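Local structure of enoyl-CoA hydratase (Bacillus halodurans, 3LKE) at residues Leu68-Ser76 with Phe242-Glu252. The protein probably adds water across the double bond of enoyl-CoA thioesters, as a crotonase-like enoyl-CoA hydratase. Residues are numbered along the deposited sequence; the frame is centred on the assembly and turned at random.
Sequences LEDLLICAS and FKQTEIKKRLE
In this crotonase-type fold the last modelled helix, 245-253, packs against helix 68-76, and Leu251 and Phe242 fill the seam with Leu71, Leu72 and Ala75. The short helices run roughly antiparallel; their axes come within 9.1 Å of each other, at an angle of 151°. Leu251 points its CD1 at the backbone of the facing helix, and CD1 lies 3.4 Å from Leu71 O. The same methyl meets Leu71 CB at 3.8 Å. Ala75 comes in beside it; its CB rests 3.9 Å from Lys248 CA, and this small side chain lets the backbones approach closely there. Phe242, in the turn before the helix, presents a ring edge to helix 68-76. Leu71 O and Ala75 N lie at that edge, near the ring plane. Ile247 CG2 sits over the centre of one face, 4.0 Å above the plane. On the side of the seam away from Phe242, Leu72 has CG anti to its backbone N (chi1 180°). This carries CD1 across Glu252, to 3.5 Å from Glu252 CG. Lys248 stays extended until a bend at chi4, which turns NZ to 2.6 Å from Ser76 OG. Ser76 OG donates a hydrogen bond to Leu72 O, one turn back in its own helix. A long salt bridge joins Lys248 to Glu252. Met141 of helix 138-141 touches Leu68, Leu71 and Leu251, while Ile143 in the following loop packs on Phe242 and Ile247. Beyond them, Arg250 of helix 245-253 hydrogen-bonds to Glu206 O of the second subunit, so the helix pair lies beside a subunit interface.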
loop_
_atom_site.group_PDB
_atom_site.type_symbol
_atom_site.label_atom_id
_atom_site.label_comp_id
_atom_site.label_asym_id
_atom_site.label_seq_id
_atom_site.Cartn_x
_atom_site.Cartn_y
_atom_site.Cartn_z
ATOM N N LEU A 68 15.728 -13.342 25.204
ATOM C CA LEU A 68 16.678 -12.334 25.666
ATOM C C LEU A 68 18.029 -12.961 26.004
ATOM O O LEU A 68 19.074 -12.511 25.531
ATOM C CB LEU A 68 16.130 -11.626 26.903
ATOM C CG LEU A 68 15.627 -10.186 26.763
ATOM C CD1 LEU A 68 15.158 -9.870 25.350
ATOM C CD2 LEU A 68 14.537 -9.901 27.789
ATOM N N GLU A 69 17.998 -14.005 26.824
ATOM C CA GLU A 69 19.220 -14.667 27.268
ATOM C C GLU A 69 20.055 -15.154 26.089
ATOM O O GLU A 69 21.295 -15.085 26.114
ATOM C CB GLU A 69 18.889 -15.844 28.199
ATOM C CG GLU A 69 18.181 -15.441 29.487
ATOM C CD GLU A 69 16.747 -14.974 29.263
ATOM O OE1 GLU A 69 16.135 -15.354 28.241
ATOM O OE2 GLU A 69 16.225 -14.225 30.118
ATOM N N ASP A 70 19.381 -15.656 25.061
ATOM C CA ASP A 70 20.083 -16.119 23.869
ATOM C C ASP A 70 20.660 -14.935 23.086
ATOM O O ASP A 70 21.793 -14.993 22.603
ATOM C CB ASP A 70 19.162 -16.967 22.992
ATOM C CG ASP A 70 18.849 -18.311 23.620
ATOM O OD1 ASP A 70 19.735 -18.849 24.315
ATOM O OD2 ASP A 70 17.728 -18.827 23.426
ATOM N N LEU A 71 19.886 -13.860 22.973
ATOM C CA LEU A 71 20.390 -12.649 22.330
ATOM C C LEU A 71 21.590 -12.099 23.099
ATOM O O LEU A 71 22.565 -11.649 22.499
ATOM C CB LEU A 71 19.298 -11.581 22.224
ATOM C CG LEU A 71 18.085 -11.974 21.377
ATOM C CD1 LEU A 71 16.935 -11.018 21.634
ATOM C CD2 LEU A 71 18.432 -12.039 19.897
ATOM N N LEU A 72 21.522 -12.149 24.425
ATOM C CA LEU A 72 22.636 -11.711 25.260
ATOM C C LEU A 72 23.900 -12.512 24.964
ATOM O O LEU A 72 25.003 -11.965 24.953
ATOM C CB LEU A 72 22.275 -11.816 26.738
ATOM C CG LEU A 72 23.360 -11.389 27.726
ATOM C CD1 LEU A 72 23.973 -10.042 27.334
ATOM C CD2 LEU A 72 22.792 -11.339 29.136
ATOM N N ILE A 73 23.736 -13.805 24.716
ATOM C CA ILE A 73 24.860 -14.651 24.331
ATOM C C ILE A 73 25.488 -14.169 23.021
ATOM O O ILE A 73 26.707 -14.018 22.924
ATOM C CB ILE A 73 24.441 -16.130 24.226
ATOM C CG1 ILE A 73 24.208 -16.703 25.628
ATOM C CG2 ILE A 73 25.496 -16.941 23.480
ATOM C CD1 ILE A 73 23.433 -17.999 25.646
ATOM N N CYS A 74 24.653 -13.910 22.022
ATOM C CA CYS A 74 25.134 -13.384 20.746
ATOM C C CYS A 74 25.838 -12.036 20.877
ATOM O O CYS A 74 26.783 -11.756 20.142
ATOM C CB CYS A 74 23.988 -13.272 19.740
ATOM S SG CYS A 74 23.385 -14.854 19.137
ATOM N N ALA A 75 25.377 -11.192 21.795
ATOM C CA ALA A 75 26.030 -9.905 22.006
ATOM C C ALA A 75 27.382 -10.103 22.678
ATOM O O ALA A 75 28.287 -9.288 22.518
ATOM C CB ALA A 75 25.157 -8.987 22.845
ATOM N N SER A 76 27.509 -11.195 23.428
ATOM C CA SER A 76 28.727 -11.489 24.185
ATOM C C SER A 76 29.740 -12.284 23.368
ATOM O O SER A 76 30.899 -12.406 23.761
ATOM C CB SER A 76 28.385 -12.271 25.461
ATOM O OG SER A 76 27.395 -11.606 26.227
ATOM N N PHE A 242 25.000 -5.578 16.978
ATOM C CA PHE A 242 25.382 -6.505 18.051
ATOM C C PHE A 242 26.878 -6.425 18.381
ATOM O O PHE A 242 27.347 -7.054 19.331
ATOM C CB PHE A 242 24.972 -7.936 17.710
ATOM C CG PHE A 242 23.644 -8.324 18.281
ATOM C CD1 PHE A 242 22.478 -7.752 17.800
ATOM C CD2 PHE A 242 23.558 -9.258 19.305
ATOM C CE1 PHE A 242 21.255 -8.095 18.324
ATOM C CE2 PHE A 242 22.329 -9.609 19.842
ATOM C CZ PHE A 242 21.176 -9.029 19.351
ATOM N N LYS A 243 27.610 -5.628 17.605
ATOM C CA LYS A 243 29.032 -5.389 17.858
ATOM C C LYS A 243 29.220 -4.157 18.734
ATOM O O LYS A 243 30.329 -3.863 19.180
ATOM C CB LYS A 243 29.785 -5.181 16.543
ATOM C CG LYS A 243 29.814 -6.393 15.635
ATOM C CD LYS A 243 30.708 -6.134 14.431
ATOM C CE LYS A 243 30.703 -7.315 13.472
ATOM N NZ LYS A 243 31.511 -7.052 12.244
ATOM N N GLN A 244 28.133 -3.427 18.965
ATOM C CA GLN A 244 28.187 -2.190 19.738
ATOM C C GLN A 244 27.861 -2.483 21.201
ATOM O O GLN A 244 26.921 -3.215 21.498
ATOM C CB GLN A 244 27.238 -1.140 19.133
ATOM C CG GLN A 244 27.610 -0.775 17.695
ATOM C CD GLN A 244 26.596 0.121 16.980
ATOM O OE1 GLN A 244 26.067 1.085 17.545
ATOM N NE2 GLN A 244 26.341 -0.188 15.715
ATOM N N THR A 245 28.645 -1.924 22.114
ATOM C CA THR A 245 28.503 -2.246 23.533
ATOM C C THR A 245 27.135 -1.895 24.124
ATOM O O THR A 245 26.715 -2.496 25.113
ATOM C CB THR A 245 29.605 -1.576 24.386
ATOM O OG1 THR A 245 29.455 -0.154 24.340
ATOM C CG2 THR A 245 30.976 -1.960 23.869
ATOM N N GLU A 246 26.442 -0.934 23.519
ATOM C CA GLU A 246 25.131 -0.521 24.017
ATOM C C GLU A 246 24.121 -1.674 24.003
ATOM O O GLU A 246 23.265 -1.773 24.886
ATOM C CB GLU A 246 24.585 0.653 23.196
ATOM C CG GLU A 246 23.203 1.129 23.627
ATOM C CD GLU A 246 23.209 1.819 24.981
ATOM O OE1 GLU A 246 24.296 2.219 25.446
ATOM O OE2 GLU A 246 22.124 1.971 25.578
ATOM N N ILE A 247 24.219 -2.528 22.990
ATOM C CA ILE A 247 23.277 -3.630 22.816
ATOM C C ILE A 247 23.505 -4.676 23.910
ATOM O O ILE A 247 22.557 -5.151 24.540
ATOM C CB ILE A 247 23.400 -4.266 21.410
ATOM C CG1 ILE A 247 22.646 -3.437 20.351
ATOM C CG2 ILE A 247 22.834 -5.673 21.405
ATOM C CD1 ILE A 247 23.068 -1.984 20.228
ATOM N N LYS A 248 24.767 -5.021 24.150
ATOM C CA LYS A 248 25.090 -5.939 25.247
ATOM C C LYS A 248 24.570 -5.359 26.560
ATOM O O LYS A 248 23.911 -6.049 27.338
ATOM C CB LYS A 248 26.604 -6.164 25.327
ATOM C CG LYS A 248 27.062 -7.098 26.440
ATOM C CD LYS A 248 28.581 -7.244 26.404
ATOM C CE LYS A 248 29.097 -8.170 27.493
ATOM N NZ LYS A 248 28.645 -9.575 27.291
ATOM N N LYS A 249 24.861 -4.084 26.794
ATOM C CA LYS A 249 24.429 -3.409 28.012
ATOM C C LYS A 249 22.914 -3.470 28.158
ATOM O O LYS A 249 22.397 -3.746 29.243
ATOM C CB LYS A 249 24.905 -1.953 28.018
ATOM C CG LYS A 249 24.522 -1.177 29.265
ATOM C CD LYS A 249 24.751 0.312 29.076
ATOM C CE LYS A 249 24.679 1.049 30.405
ATOM N NZ LYS A 249 23.483 0.652 31.195
ATOM N N ARG A 250 22.201 -3.219 27.063
ATOM C CA ARG A 250 20.745 -3.188 27.114
ATOM C C ARG A 250 20.169 -4.575 27.371
ATOM O O ARG A 250 19.304 -4.745 28.228
ATOM C CB ARG A 250 20.163 -2.583 25.830
ATOM C CG ARG A 250 20.190 -1.066 25.830
ATOM C CD ARG A 250 19.721 -0.455 24.504
ATOM N NE ARG A 250 19.876 0.998 24.536
ATOM C CZ ARG A 250 18.882 1.877 24.432
ATOM N NH1 ARG A 250 17.633 1.478 24.252
ATOM N NH2 ARG A 250 19.150 3.171 24.497
ATOM N N LEU A 251 20.654 -5.561 26.627
ATOM C CA LEU A 251 20.206 -6.934 26.812
ATOM C C LEU A 251 20.513 -7.405 28.229
ATOM O O LEU A 251 19.725 -8.137 28.832
ATOM C CB LEU A 251 20.874 -7.860 25.795
ATOM C CG LEU A 251 20.450 -7.684 24.339
ATOM C CD1 LEU A 251 21.241 -8.612 23.440
ATOM C CD2 LEU A 251 18.943 -7.917 24.178
ATOM N N GLU A 252 21.657 -6.978 28.755
ATOM C CA GLU A 252 22.083 -7.373 30.096
ATOM C C GLU A 252 21.112 -6.873 31.152
ATOM O O GLU A 252 20.869 -7.549 32.151
ATOM C CB GLU A 252 23.497 -6.859 30.397
ATOM C CG GLU A 252 24.600 -7.830 30.037
ATOM C CD GLU A 252 25.977 -7.191 30.070
ATOM O OE1 GLU A 252 26.054 -5.941 30.111
ATOM O OE2 GLU A 252 26.980 -7.936 30.047
#